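Local coordinates for protein E3 homolog (Yaba-like disease virus, PDB 1SFU), which binds left-handed Z-form nucleic acid through this N-terminal Zalpha domain and probably double-stranded RNA as well, helping the virus evade host antiviral responses, at residues K52-D57 against P67-N72; F14-K19 against L39-K44; T30-L35 against Q48-L53. All coordinates share one frame; numbering follows the deposited sequence.

Interaction 1 (K52-D57 against P67-N72); sequences KLQKED and PKWFKN. With nucleotides of chain A.
Asp57, with its positive phi of 66°, has its carbonyl close against the side chain of Asn72, Asp57 O lying 3.0 Å from Asn72 CB. That left-handed conformation belongs to the end of helix 43-55: Asp57 is the C-prime residue of a Schellman motif, its N bonded to Gln54 O at 2.9 Å while Thr58 N reaches back to Leu53 O. About one turn earlier on the helix, Gln54 meets the rim of the six-membered ring of Trp69. Trp69 CZ3 stands 4.1 Å from Gln54 CB, which lies near the plane of the indole, so the helix meets the ring edge-on at this point. Trp69 CG is anti to its own carbonyl carbon (chi1 -61°), a torsion that carries the indole off strand 68-71 toward the helix. In the winged helix-turn-helix fold of Zalpha domains this is the junction between the recognition helix and the beta-wing. Trp69 also packs edge-to-face with Tyr51 of the same helix, and Met61 of strand 59-62 touches both Gln54 and Trp69. Backbone bonds from Asn72 to Thr58 and from Phe70 to Lys60 pair the two wing strands. At the other end of the segment, Pro67 turns its ring to the DNA backbone, with Pro67 CD 3.4 Å from O3' of DG3 of chain A, a van der Waals contact with the sugar-phosphate backbone.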
loop_
_atom_site.group_PDB
_atom_site.type_symbol
_atom_site.label_atom_id
_atom_site.label_comp_id
_atom_site.label_asym_id
_atom_site.label_seq_id
_atom_site.Cartn_x
_atom_site.Cartn_y
_atom_site.Cartn_z
ATOM N N LYS C 52 -12.261 0.428 -7.905
ATOM C CA LYS C 52 -13.682 0.489 -7.551
ATOM C C LYS C 52 -14.482 0.160 -8.814
ATOM O O LYS C 52 -15.486 -0.552 -8.774
ATOM C CB LYS C 52 -14.058 1.890 -7.055
ATOM C CG LYS C 52 -13.485 2.278 -5.694
ATOM C CD LYS C 52 -13.706 3.773 -5.420
ATOM C CE LYS C 52 -13.162 4.217 -4.067
ATOM N NZ LYS C 52 -13.977 3.692 -2.935
ATOM N N LEU C 53 -14.012 0.672 -9.943
ATOM C CA LEU C 53 -14.667 0.443 -11.216
ATOM C C LEU C 53 -14.591 -1.035 -11.606
ATOM O O LEU C 53 -15.509 -1.565 -12.237
ATOM C CB LEU C 53 -14.012 1.313 -12.284
ATOM C CG LEU C 53 -14.718 1.464 -13.628
ATOM C CD1 LEU C 53 -16.100 2.098 -13.437
ATOM C CD2 LEU C 53 -13.853 2.335 -14.532
ATOM N N GLN C 54 -13.505 -1.709 -11.230
ATOM C CA GLN C 54 -13.383 -3.126 -11.562
ATOM C C GLN C 54 -14.425 -3.906 -10.772
ATOM O O GLN C 54 -14.956 -4.906 -11.249
ATOM C CB GLN C 54 -11.981 -3.664 -11.249
ATOM C CG GLN C 54 -11.838 -5.149 -11.551
ATOM C CD GLN C 54 -10.419 -5.655 -11.422
ATOM O OE1 GLN C 54 -9.760 -5.446 -10.400
ATOM N NE2 GLN C 54 -9.939 -6.341 -12.458
ATOM N N LYS C 55 -14.717 -3.441 -9.561
ATOM C CA LYS C 55 -15.713 -4.100 -8.728
ATOM C C LYS C 55 -17.078 -4.020 -9.398
ATOM O O LYS C 55 -17.935 -4.878 -9.180
ATOM C CB LYS C 55 -15.761 -3.455 -7.345
ATOM C CG LYS C 55 -14.510 -3.733 -6.521
ATOM C CD LYS C 55 -14.615 -3.176 -5.110
ATOM C CE LYS C 55 -13.416 -3.613 -4.275
ATOM N NZ LYS C 55 -13.473 -3.093 -2.877
ATOM N N GLU C 56 -17.277 -3.001 -10.225
ATOM C CA GLU C 56 -18.543 -2.841 -10.925
ATOM C C GLU C 56 -18.504 -3.483 -12.312
ATOM O O GLU C 56 -19.442 -3.343 -13.096
ATOM C CB GLU C 56 -18.902 -1.358 -11.037
ATOM C CG GLU C 56 -19.015 -0.667 -9.695
ATOM C CD GLU C 56 -19.471 0.771 -9.816
ATOM O OE1 GLU C 56 -19.578 1.448 -8.775
ATOM O OE2 GLU C 56 -19.727 1.223 -10.951
ATOM N N ASP C 57 -17.410 -4.185 -12.602
ATOM C CA ASP C 57 -17.235 -4.883 -13.871
ATOM C C ASP C 57 -17.132 -4.031 -15.133
ATOM O O ASP C 57 -17.254 -4.551 -16.244
ATOM C CB ASP C 57 -18.359 -5.899 -14.053
ATOM C CG ASP C 57 -18.440 -6.877 -12.904
ATOM O OD1 ASP C 57 -17.388 -7.439 -12.526
ATOM O OD2 ASP C 57 -19.554 -7.089 -12.383
ATOM N N PRO C 67 -0.014 -2.639 -13.816
ATOM C CA PRO C 67 -1.266 -3.245 -14.283
ATOM C C PRO C 67 -1.857 -2.543 -15.501
ATOM O O PRO C 67 -1.784 -1.322 -15.626
ATOM C CB PRO C 67 -2.180 -3.134 -13.066
ATOM C CG PRO C 67 -1.195 -3.225 -11.904
ATOM C CD PRO C 67 -0.076 -2.331 -12.375
ATOM N N LYS C 68 -2.433 -3.331 -16.402
ATOM C CA LYS C 68 -3.073 -2.803 -17.600
ATOM C C LYS C 68 -4.579 -2.868 -17.362
ATOM O O LYS C 68 -5.081 -3.818 -16.764
ATOM C CB LYS C 68 -2.677 -3.639 -18.819
ATOM C CG LYS C 68 -1.195 -3.517 -19.154
ATOM C CD LYS C 68 -0.721 -4.566 -20.161
ATOM C CE LYS C 68 0.784 -4.433 -20.397
ATOM N NZ LYS C 68 1.401 -5.586 -21.111
ATOM N N TRP C 69 -5.295 -1.850 -17.815
ATOM C CA TRP C 69 -6.732 -1.799 -17.614
ATOM C C TRP C 69 -7.514 -1.831 -18.926
ATOM O O TRP C 69 -7.315 -0.979 -19.804
ATOM C CB TRP C 69 -7.079 -0.548 -16.802
ATOM C CG TRP C 69 -6.428 -0.545 -15.447
ATOM C CD1 TRP C 69 -5.142 -0.189 -15.153
ATOM C CD2 TRP C 69 -7.018 -0.970 -14.211
ATOM N NE1 TRP C 69 -4.894 -0.367 -13.808
ATOM C CE2 TRP C 69 -6.030 -0.848 -13.209
ATOM C CE3 TRP C 69 -8.288 -1.444 -13.853
ATOM C CZ2 TRP C 69 -6.270 -1.185 -11.869
ATOM C CZ3 TRP C 69 -8.530 -1.778 -12.519
ATOM C CH2 TRP C 69 -7.525 -1.646 -11.546
ATOM N N PHE C 70 -8.390 -2.831 -19.039
ATOM C CA PHE C 70 -9.229 -3.041 -20.223
ATOM C C PHE C 70 -10.700 -2.745 -19.941
ATOM O O PHE C 70 -11.186 -2.954 -18.825
ATOM C CB PHE C 70 -9.168 -4.503 -20.696
ATOM C CG PHE C 70 -7.810 -4.964 -21.124
ATOM C CD1 PHE C 70 -6.811 -5.210 -20.186
ATOM C CD2 PHE C 70 -7.535 -5.186 -22.473
ATOM C CE1 PHE C 70 -5.555 -5.672 -20.583
ATOM C CE2 PHE C 70 -6.278 -5.648 -22.880
ATOM C CZ PHE C 70 -5.290 -5.891 -21.930
ATOM N N LYS C 71 -11.409 -2.275 -20.961
ATOM C CA LYS C 71 -12.836 -2.019 -20.828
ATOM C C LYS C 71 -13.484 -3.403 -20.855
ATOM O O LYS C 71 -13.035 -4.272 -21.592
ATOM C CB LYS C 71 -13.345 -1.195 -22.013
ATOM C CG LYS C 71 -14.857 -1.031 -22.038
ATOM C CD LYS C 71 -15.330 -0.187 -23.220
ATOM C CE LYS C 71 -14.960 -0.825 -24.551
ATOM N NZ LYS C 71 -15.482 -0.040 -25.705
ATOM N N ASN C 72 -14.515 -3.620 -20.048
ATOM C CA ASN C 72 -15.190 -4.918 -20.033
ATOM C C ASN C 72 -15.654 -5.189 -21.467
ATOM O O ASN C 72 -16.363 -4.367 -22.042
ATOM C CB ASN C 72 -16.398 -4.870 -19.095
ATOM C CG ASN C 72 -16.980 -6.244 -18.815
ATOM O OD1 ASN C 72 -16.893 -6.755 -17.697
ATOM N ND2 ASN C 72 -17.571 -6.852 -19.835
ATOM P P DG A 3 4.816 1.037 -10.782
ATOM O OP1 DG A 3 5.656 0.868 -11.994
ATOM O OP2 DG A 3 3.931 2.212 -10.650
ATOM O "O5'" DG A 3 3.979 -0.306 -10.606
ATOM C "C5'" DG A 3 2.915 -0.368 -9.667
ATOM C "C4'" DG A 3 2.322 -1.756 -9.632
ATOM O "O4'" DG A 3 3.376 -2.708 -9.407
ATOM C "C3'" DG A 3 1.337 -1.952 -8.491
ATOM O "O3'" DG A 3 0.023 -1.880 -9.055
ATOM C "C2'" DG A 3 1.536 -3.404 -8.091
ATOM C "C1'" DG A 3 2.941 -3.757 -8.563
ATOM N N9 DG A 3 3.958 -3.931 -7.525
ATOM C C8 DG A 3 4.730 -5.051 -7.325
ATOM N N7 DG A 3 5.580 -4.920 -6.343
ATOM C C5 DG A 3 5.358 -3.637 -5.862
ATOM C C6 DG A 3 5.992 -2.937 -4.805
ATOM O O6 DG A 3 6.906 -3.328 -4.067
ATOM N N1 DG A 3 5.465 -1.658 -4.646
ATOM C C2 DG A 3 4.457 -1.124 -5.408
ATOM N N2 DG A 3 4.083 0.126 -5.094
ATOM N N3 DG A 3 3.855 -1.770 -6.403
ATOM C C4 DG A 3 4.352 -3.013 -6.571
#

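Interaction 2 (F14-K19 against L39-K44). With nucleotides of chain A.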
loop_
_atom_site.group_PDB
_atom_site.type_symbol
_atom_site.label_atom_id
_atom_site.label_comp_id
_atom_site.label_asym_id
_atom_site.label_seq_id
_atom_site.Cartn_x
_atom_site.Cartn_y
_atom_site.Cartn_z
ATOM N N PHE C 14 -14.178 9.440 -10.298
ATOM C CA PHE C 14 -14.733 8.158 -10.705
ATOM C C PHE C 14 -15.395 8.322 -12.075
ATOM O O PHE C 14 -15.164 7.532 -12.985
ATOM C CB PHE C 14 -15.773 7.707 -9.679
ATOM C CG PHE C 14 -16.459 6.419 -10.031
ATOM C CD1 PHE C 14 -15.887 5.192 -9.703
ATOM C CD2 PHE C 14 -17.684 6.430 -10.699
ATOM C CE1 PHE C 14 -16.525 3.994 -10.033
ATOM C CE2 PHE C 14 -18.323 5.243 -11.032
ATOM C CZ PHE C 14 -17.742 4.022 -10.696
ATOM N N SER C 15 -16.218 9.359 -12.216
ATOM C CA SER C 15 -16.908 9.614 -13.475
ATOM C C SER C 15 -15.936 9.904 -14.619
ATOM O O SER C 15 -16.133 9.440 -15.740
ATOM C CB SER C 15 -17.888 10.784 -13.311
ATOM O OG SER C 15 -18.830 10.512 -12.283
ATOM N N LEU C 16 -14.889 10.676 -14.346
ATOM C CA LEU C 16 -13.920 10.990 -15.388
ATOM C C LEU C 16 -13.200 9.725 -15.848
ATOM O O LEU C 16 -12.980 9.525 -17.042
ATOM C CB LEU C 16 -12.886 11.999 -14.882
ATOM C CG LEU C 16 -13.362 13.417 -14.572
ATOM C CD1 LEU C 16 -12.256 14.179 -13.850
ATOM C CD2 LEU C 16 -13.755 14.116 -15.869
ATOM N N VAL C 17 -12.835 8.870 -14.897
ATOM C CA VAL C 17 -12.131 7.638 -15.241
ATOM C C VAL C 17 -13.026 6.670 -16.011
ATOM O O VAL C 17 -12.595 6.055 -16.990
ATOM C CB VAL C 17 -11.593 6.923 -13.975
ATOM C CG1 VAL C 17 -10.837 5.662 -14.371
ATOM C CG2 VAL C 17 -10.691 7.854 -13.198
ATOM N N LYS C 18 -14.269 6.523 -15.563
ATOM C CA LYS C 18 -15.190 5.613 -16.234
ATOM C C LYS C 18 -15.395 6.043 -17.684
ATOM O O LYS C 18 -15.363 5.221 -18.605
ATOM C CB LYS C 18 -16.530 5.570 -15.495
ATOM C CG LYS C 18 -17.550 4.611 -16.110
ATOM C CD LYS C 18 -18.762 4.451 -15.198
ATOM C CE LYS C 18 -19.853 3.613 -15.848
ATOM N NZ LYS C 18 -21.033 3.463 -14.936
ATOM N N LYS C 19 -15.584 7.342 -17.886
ATOM C CA LYS C 19 -15.785 7.870 -19.228
ATOM C C LYS C 19 -14.574 7.542 -20.097
ATOM O O LYS C 19 -14.721 7.155 -21.250
ATOM C CB LYS C 19 -16.003 9.382 -19.166
ATOM C CG LYS C 19 -16.713 9.956 -20.376
ATOM C CD LYS C 19 -17.157 11.396 -20.128
ATOM C CE LYS C 19 -18.098 11.877 -21.224
ATOM N NZ LYS C 19 -19.327 11.029 -21.292
ATOM N N LEU C 39 -5.995 13.105 -17.329
ATOM C CA LEU C 39 -6.929 13.783 -16.442
ATOM C C LEU C 39 -6.232 14.717 -15.458
ATOM O O LEU C 39 -6.883 15.335 -14.618
ATOM C CB LEU C 39 -7.767 12.750 -15.680
ATOM C CG LEU C 39 -8.661 11.821 -16.512
ATOM C CD1 LEU C 39 -7.816 10.945 -17.410
ATOM C CD2 LEU C 39 -9.490 10.952 -15.586
ATOM N N LYS C 40 -4.910 14.823 -15.570
ATOM C CA LYS C 40 -4.124 15.678 -14.680
ATOM C C LYS C 40 -4.521 15.443 -13.230
ATOM O O LYS C 40 -4.773 16.385 -12.480
ATOM C CB LYS C 40 -4.331 17.151 -15.037
ATOM C CG LYS C 40 -3.807 17.530 -16.407
ATOM C CD LYS C 40 -2.292 17.454 -16.455
ATOM C CE LYS C 40 -1.766 17.744 -17.852
ATOM N NZ LYS C 40 -2.204 16.700 -18.817
ATOM N N ILE C 41 -4.580 14.174 -12.846
ATOM C CA ILE C 41 -4.949 13.794 -11.488
ATOM C C ILE C 41 -3.884 12.864 -10.916
ATOM O O ILE C 41 -3.204 12.161 -11.661
ATOM C CB ILE C 41 -6.318 13.076 -11.479
ATOM C CG1 ILE C 41 -7.408 14.047 -11.947
ATOM C CG2 ILE C 41 -6.626 12.542 -10.087
ATOM C CD1 ILE C 41 -8.796 13.435 -12.022
ATOM N N ASN C 42 -3.732 12.869 -9.596
ATOM C CA ASN C 42 -2.745 12.014 -8.945
ATOM C C ASN C 42 -3.012 10.546 -9.260
ATOM O O ASN C 42 -4.159 10.096 -9.243
ATOM C CB ASN C 42 -2.768 12.237 -7.430
ATOM C CG ASN C 42 -2.282 13.620 -7.039
ATOM O OD1 ASN C 42 -2.334 14.006 -5.868
ATOM N ND2 ASN C 42 -1.798 14.377 -8.023
ATOM N N LYS C 43 -1.945 9.804 -9.548
ATOM C CA LYS C 43 -2.069 8.387 -9.866
ATOM C C LYS C 43 -2.797 7.647 -8.745
ATOM O O LYS C 43 -3.566 6.719 -9.003
ATOM C CB LYS C 43 -0.683 7.778 -10.109
ATOM C CG LYS C 43 -0.710 6.372 -10.704
ATOM C CD LYS C 43 0.680 5.903 -11.145
ATOM C CE LYS C 43 1.641 5.766 -9.969
ATOM N NZ LYS C 43 1.182 4.746 -8.983
ATOM N N LYS C 44 -2.569 8.060 -7.500
ATOM C CA LYS C 44 -3.241 7.410 -6.380
ATOM C C LYS C 44 -4.759 7.564 -6.509
ATOM O O LYS C 44 -5.511 6.612 -6.276
ATOM C CB LYS C 44 -2.784 7.991 -5.036
ATOM C CG LYS C 44 -3.558 7.409 -3.859
ATOM C CD LYS C 44 -3.063 7.896 -2.493
ATOM C CE LYS C 44 -3.883 7.244 -1.386
ATOM N NZ LYS C 44 -3.432 7.587 -0.013
ATOM P P DG A 5 -1.866 3.821 -5.122
ATOM O OP1 DG A 5 -1.514 4.000 -6.547
ATOM O OP2 DG A 5 -1.724 4.958 -4.173
ATOM O "O5'" DG A 5 -3.372 3.313 -5.064
ATOM C "C5'" DG A 5 -3.946 2.940 -3.817
ATOM C "C4'" DG A 5 -5.329 2.362 -4.019
ATOM O "O4'" DG A 5 -5.235 1.204 -4.875
ATOM C "C3'" DG A 5 -5.966 1.872 -2.726
ATOM O "O3'" DG A 5 -6.918 2.847 -2.294
ATOM C "C2'" DG A 5 -6.795 0.678 -3.174
ATOM C "C1'" DG A 5 -6.129 0.191 -4.452
ATOM N N9 DG A 5 -5.362 -1.047 -4.334
ATOM C C8 DG A 5 -5.510 -2.172 -5.106
ATOM N N7 DG A 5 -4.652 -3.112 -4.814
ATOM C C5 DG A 5 -3.896 -2.583 -3.776
ATOM C C6 DG A 5 -2.804 -3.145 -3.061
ATOM O O6 DG A 5 -2.266 -4.252 -3.222
ATOM N N1 DG A 5 -2.331 -2.274 -2.081
ATOM C C2 DG A 5 -2.834 -1.018 -1.834
ATOM N N2 DG A 5 -2.229 -0.329 -0.849
ATOM N N3 DG A 5 -3.847 -0.479 -2.503
ATOM C C4 DG A 5 -4.327 -1.314 -3.453
#
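Leu16, in the middle of a regular helical segment, and Leu39, at the turn following helix 32-38, bring their CA atoms to 7.6 Å, and at the next residue, Lys40, the chain takes a positive phi (48°) before entering helix 43-55. This is the turn of the helix-turn-helix, and Leu39 packs from it onto helix 11-22. One methyl does most of the work: Leu39 CD2 sits 3.6 Å from Leu16 CB and, continuing along the helix surface, 4.1 Å from Val17 CG2. The Val17 and Leu39 side chains cross at about a right angle. Leu16 CG lies beside the backbone N (chi1 -67°) and CD1 continues anti (chi2 170°), which takes Leu16 CD1 to Ile41 CD1 at 4.0 Å. Beyond the turn the segment faces DNA. The extended Lys44 side chain passes a phosphate with its aliphatic part, Lys44 CG lying 3.1 Å from OP2 of DG5 of chain A, while the bent Lys43 places NZ 3.7 Å from OP1 of that nucleotide. Ser36 OG bonds to Ile41 O, tying the turn to helix 32-38. Around this apolar cluster, helix 11-22 adds Glu20 against Leu39 and Ile13 against Ile41, while Val17 also packs on Leu50 of helix 43-55.

Interaction 3 (T30-L35 against Q48-L53). With nucleotides of chain A.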
loop_
_atom_site.group_PDB
_atom_site.type_symbol
_atom_site.label_atom_id
_atom_site.label_comp_id
_atom_site.label_asym_id
_atom_site.label_seq_id
_atom_site.Cartn_x
_atom_site.Cartn_y
_atom_site.Cartn_z
ATOM N N THR C 30 -5.213 0.656 -21.122
ATOM C CA THR C 30 -4.517 1.844 -20.642
ATOM C C THR C 30 -3.903 1.532 -19.280
ATOM O O THR C 30 -3.995 0.398 -18.807
ATOM C CB THR C 30 -5.482 3.069 -20.554
ATOM O OG1 THR C 30 -4.723 4.261 -20.309
ATOM C CG2 THR C 30 -6.493 2.887 -19.447
ATOM N N THR C 31 -3.259 2.520 -18.665
ATOM C CA THR C 31 -2.629 2.329 -17.359
ATOM C C THR C 31 -2.975 3.504 -16.466
ATOM O O THR C 31 -3.480 4.524 -16.935
ATOM C CB THR C 31 -1.097 2.254 -17.468
ATOM O OG1 THR C 31 -0.584 3.520 -17.905
ATOM C CG2 THR C 31 -0.684 1.177 -18.462
ATOM N N ALA C 32 -2.699 3.366 -15.177
ATOM C CA ALA C 32 -2.998 4.440 -14.243
ATOM C C ALA C 32 -2.135 5.655 -14.559
ATOM O O ALA C 32 -2.618 6.790 -14.544
ATOM C CB ALA C 32 -2.749 3.982 -12.814
ATOM N N ILE C 33 -0.859 5.414 -14.846
ATOM C CA ILE C 33 0.054 6.508 -15.152
ATOM C C ILE C 33 -0.433 7.309 -16.360
ATOM O O ILE C 33 -0.392 8.540 -16.352
ATOM C CB ILE C 33 1.487 5.993 -15.418
ATOM C CG1 ILE C 33 2.380 7.155 -15.844
ATOM C CG2 ILE C 33 1.471 4.926 -16.490
ATOM C CD1 ILE C 33 2.439 8.282 -14.819
ATOM N N SER C 34 -0.894 6.615 -17.395
ATOM C CA SER C 34 -1.391 7.302 -18.581
ATOM C C SER C 34 -2.632 8.120 -18.237
ATOM O O SER C 34 -2.732 9.299 -18.592
ATOM C CB SER C 34 -1.734 6.299 -19.678
ATOM O OG SER C 34 -2.269 6.970 -20.804
ATOM N N LEU C 35 -3.575 7.493 -17.540
ATOM C CA LEU C 35 -4.800 8.172 -17.150
ATOM C C LEU C 35 -4.495 9.371 -16.267
ATOM O O LEU C 35 -5.062 10.449 -16.451
ATOM C CB LEU C 35 -5.729 7.206 -16.414
ATOM C CG LEU C 35 -6.405 6.157 -17.295
ATOM C CD1 LEU C 35 -7.196 5.189 -16.423
ATOM C CD2 LEU C 35 -7.329 6.851 -18.291
ATOM N N GLN C 48 -7.563 4.537 -7.017
ATOM C CA GLN C 48 -8.678 4.350 -6.101
ATOM C C GLN C 48 -9.970 4.126 -6.888
ATOM O O GLN C 48 -10.814 3.330 -6.489
ATOM C CB GLN C 48 -8.834 5.571 -5.187
ATOM C CG GLN C 48 -7.737 5.714 -4.142
ATOM C CD GLN C 48 -7.916 6.960 -3.296
ATOM O OE1 GLN C 48 -8.039 8.061 -3.825
ATOM N NE2 GLN C 48 -7.933 6.790 -1.976
ATOM N N GLN C 49 -10.115 4.826 -8.009
ATOM C CA GLN C 49 -11.310 4.685 -8.834
ATOM C C GLN C 49 -11.265 3.464 -9.758
ATOM O O GLN C 49 -12.277 2.782 -9.948
ATOM C CB GLN C 49 -11.533 5.956 -9.655
ATOM C CG GLN C 49 -11.714 7.200 -8.795
ATOM C CD GLN C 49 -12.593 6.943 -7.575
ATOM O OE1 GLN C 49 -13.707 6.435 -7.689
ATOM N NE2 GLN C 49 -12.088 7.297 -6.398
ATOM N N LEU C 50 -10.096 3.186 -10.329
ATOM C CA LEU C 50 -9.948 2.041 -11.218
ATOM C C LEU C 50 -10.321 0.734 -10.529
ATOM O O LEU C 50 -11.016 -0.094 -11.109
ATOM C CB LEU C 50 -8.517 1.952 -11.748
ATOM C CG LEU C 50 -8.151 2.895 -12.890
ATOM C CD1 LEU C 50 -6.657 2.800 -13.169
ATOM C CD2 LEU C 50 -8.948 2.533 -14.134
ATOM N N TYR C 51 -9.870 0.545 -9.293
ATOM C CA TYR C 51 -10.205 -0.688 -8.588
ATOM C C TYR C 51 -11.675 -0.730 -8.184
ATOM O O TYR C 51 -12.269 -1.801 -8.134
ATOM C CB TYR C 51 -9.287 -0.893 -7.376
ATOM C CG TYR C 51 -7.896 -1.324 -7.787
ATOM C CD1 TYR C 51 -6.862 -0.398 -7.934
ATOM C CD2 TYR C 51 -7.635 -2.654 -8.094
ATOM C CE1 TYR C 51 -5.591 -0.799 -8.384
ATOM C CE2 TYR C 51 -6.382 -3.068 -8.543
ATOM C CZ TYR C 51 -5.365 -2.142 -8.687
ATOM O OH TYR C 51 -4.137 -2.569 -9.150
ATOM N N LYS C 52 -12.261 0.428 -7.905
ATOM C CA LYS C 52 -13.682 0.489 -7.551
ATOM C C LYS C 52 -14.482 0.160 -8.814
ATOM O O LYS C 52 -15.486 -0.552 -8.774
ATOM C CB LYS C 52 -14.058 1.890 -7.055
ATOM C CG LYS C 52 -13.485 2.278 -5.694
ATOM C CD LYS C 52 -13.706 3.773 -5.420
ATOM C CE LYS C 52 -13.162 4.217 -4.067
ATOM N NZ LYS C 52 -13.977 3.692 -2.935
ATOM N N LEU C 53 -14.012 0.672 -9.943
ATOM C CA LEU C 53 -14.667 0.443 -11.216
ATOM C C LEU C 53 -14.591 -1.035 -11.606
ATOM O O LEU C 53 -15.509 -1.565 -12.237
ATOM C CB LEU C 53 -14.012 1.313 -12.284
ATOM C CG LEU C 53 -14.718 1.464 -13.628
ATOM C CD1 LEU C 53 -16.100 2.098 -13.437
ATOM C CD2 LEU C 53 -13.853 2.335 -14.532
ATOM P P DG A 5 -1.866 3.821 -5.122
ATOM O OP1 DG A 5 -1.514 4.000 -6.547
ATOM O OP2 DG A 5 -1.724 4.958 -4.173
ATOM O "O5'" DG A 5 -3.372 3.313 -5.064
ATOM C "C5'" DG A 5 -3.946 2.940 -3.817
ATOM C "C4'" DG A 5 -5.329 2.362 -4.019
ATOM O "O4'" DG A 5 -5.235 1.204 -4.875
ATOM C "C3'" DG A 5 -5.966 1.872 -2.726
ATOM O "O3'" DG A 5 -6.918 2.847 -2.294
ATOM C "C2'" DG A 5 -6.795 0.678 -3.174
ATOM C "C1'" DG A 5 -6.129 0.191 -4.452
ATOM N N9 DG A 5 -5.362 -1.047 -4.334
ATOM C C8 DG A 5 -5.510 -2.172 -5.106
ATOM N N7 DG A 5 -4.652 -3.112 -4.814
ATOM C C5 DG A 5 -3.896 -2.583 -3.776
ATOM C C6 DG A 5 -2.804 -3.145 -3.061
ATOM O O6 DG A 5 -2.266 -4.252 -3.222
ATOM N N1 DG A 5 -2.331 -2.274 -2.081
ATOM C C2 DG A 5 -2.834 -1.018 -1.834
ATOM N N2 DG A 5 -2.229 -0.329 -0.849
ATOM N N3 DG A 5 -3.847 -0.479 -2.503
ATOM C C4 DG A 5 -4.327 -1.314 -3.453
ATOM P P DC A 4 -0.947 -0.678 -8.623
ATOM O OP1 DC A 4 -2.229 -0.841 -9.359
ATOM O OP2 DC A 4 -0.177 0.573 -8.770
ATOM O "O5'" DC A 4 -1.172 -0.943 -7.068
ATOM C "C5'" DC A 4 -2.287 -0.396 -6.378
ATOM C "C4'" DC A 4 -1.824 0.344 -5.143
ATOM O "O4'" DC A 4 -1.204 -0.581 -4.210
ATOM C "C3'" DC A 4 -0.791 1.443 -5.404
ATOM O "O3'" DC A 4 -1.042 2.570 -4.553
ATOM C "C2'" DC A 4 0.517 0.802 -4.980
ATOM C "C1'" DC A 4 0.069 -0.072 -3.824
ATOM N N1 DC A 4 0.961 -1.212 -3.571
ATOM C C2 DC A 4 1.874 -1.122 -2.526
ATOM O O2 DC A 4 1.893 -0.089 -1.848
ATOM N N3 DC A 4 2.715 -2.159 -2.282
ATOM C C4 DC A 4 2.661 -3.253 -3.045
ATOM N N4 DC A 4 3.516 -4.258 -2.775
ATOM C C5 DC A 4 1.732 -3.374 -4.120
ATOM C C6 DC A 4 0.907 -2.337 -4.346
ATOM P P DC A 6 -6.861 3.389 -0.782
ATOM O OP1 DC A 6 -7.945 4.403 -0.623
ATOM O OP2 DC A 6 -5.460 3.771 -0.475
ATOM O "O5'" DC A 6 -7.222 2.099 0.082
ATOM C "C5'" DC A 6 -7.705 2.222 1.419
ATOM C "C4'" DC A 6 -6.784 1.502 2.378
ATOM O "O4'" DC A 6 -6.808 0.081 2.106
ATOM C "C3'" DC A 6 -5.313 1.924 2.304
ATOM O "O3'" DC A 6 -4.745 1.944 3.615
ATOM C "C2'" DC A 6 -4.668 0.802 1.517
ATOM C "C1'" DC A 6 -5.477 -0.390 1.991
ATOM N N1 DC A 6 -5.473 -1.525 1.062
ATOM C C2 DC A 6 -4.575 -2.576 1.295
ATOM O O2 DC A 6 -3.840 -2.525 2.289
ATOM N N3 DC A 6 -4.534 -3.610 0.434
ATOM C C4 DC A 6 -5.343 -3.626 -0.627
ATOM N N4 DC A 6 -5.249 -4.659 -1.469
ATOM C C5 DC A 6 -6.280 -2.577 -0.879
ATOM C C6 DC A 6 -6.311 -1.558 -0.015
#
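The Tyr51 ring carries guanine DG5 of chain A on one face, with the base's C8 3.3 Å above the ring plane and over its centre, and has phosphate oxygen OP1 of DC4 of chain A at its edge, in plane. An approach of this CH-pi kind suits Z-DNA, whose guanosines adopt the syn form and turn C8 outward. Tyr51 OH donates a 2.6 Å hydrogen bond to OP1 of DC4, and this bond at the edge and the base over the face together set the position and tilt of the ring. One turn back, the extended Gln48 side chain gives a nearly straight bond from NE2 to OP1 of DC6 of chain A (2.7 Å, 166°). Next to Tyr51 on the helix, Leu50 turns to the protein interior. Its forked end reaches helix 32-38: Leu50 CD2 lies 3.9 Å from Leu35 CD1, and Leu50 CD1 4.1 Å from Ala32 CB. Ile46, earlier on the recognition helix, extends the same apolar seam to Ala32 and Leu35. Val17 of helix 11-22 touches Leu50 as well, so Leu50 lies where the three helices converge, with strand 29-30 leading into helix 32-38 alongside the wing.

How the interactions relate
From the N terminus, helix 11-22 comes first, and interaction 2 closes the loop from it through helix 32-38 to the turn at 39-44. Interaction 3 opens inside that loop, at 30-35, and ends beyond it at 48-53, so the two cross and weave the three helices into one core; Val17 against Leu50 joins them directly. Interaction 1 starts on the end of that same recognition helix, sharing Lys52 and Leu53 with interaction 3, and closes the hairpin of strands 59-62 and 68-71 against it. Trp69 N to Thr30 O, a probable hydrogen bond, links wing and strand 29-30, while Leu53 against Phe14 connects interactions 1 and 2.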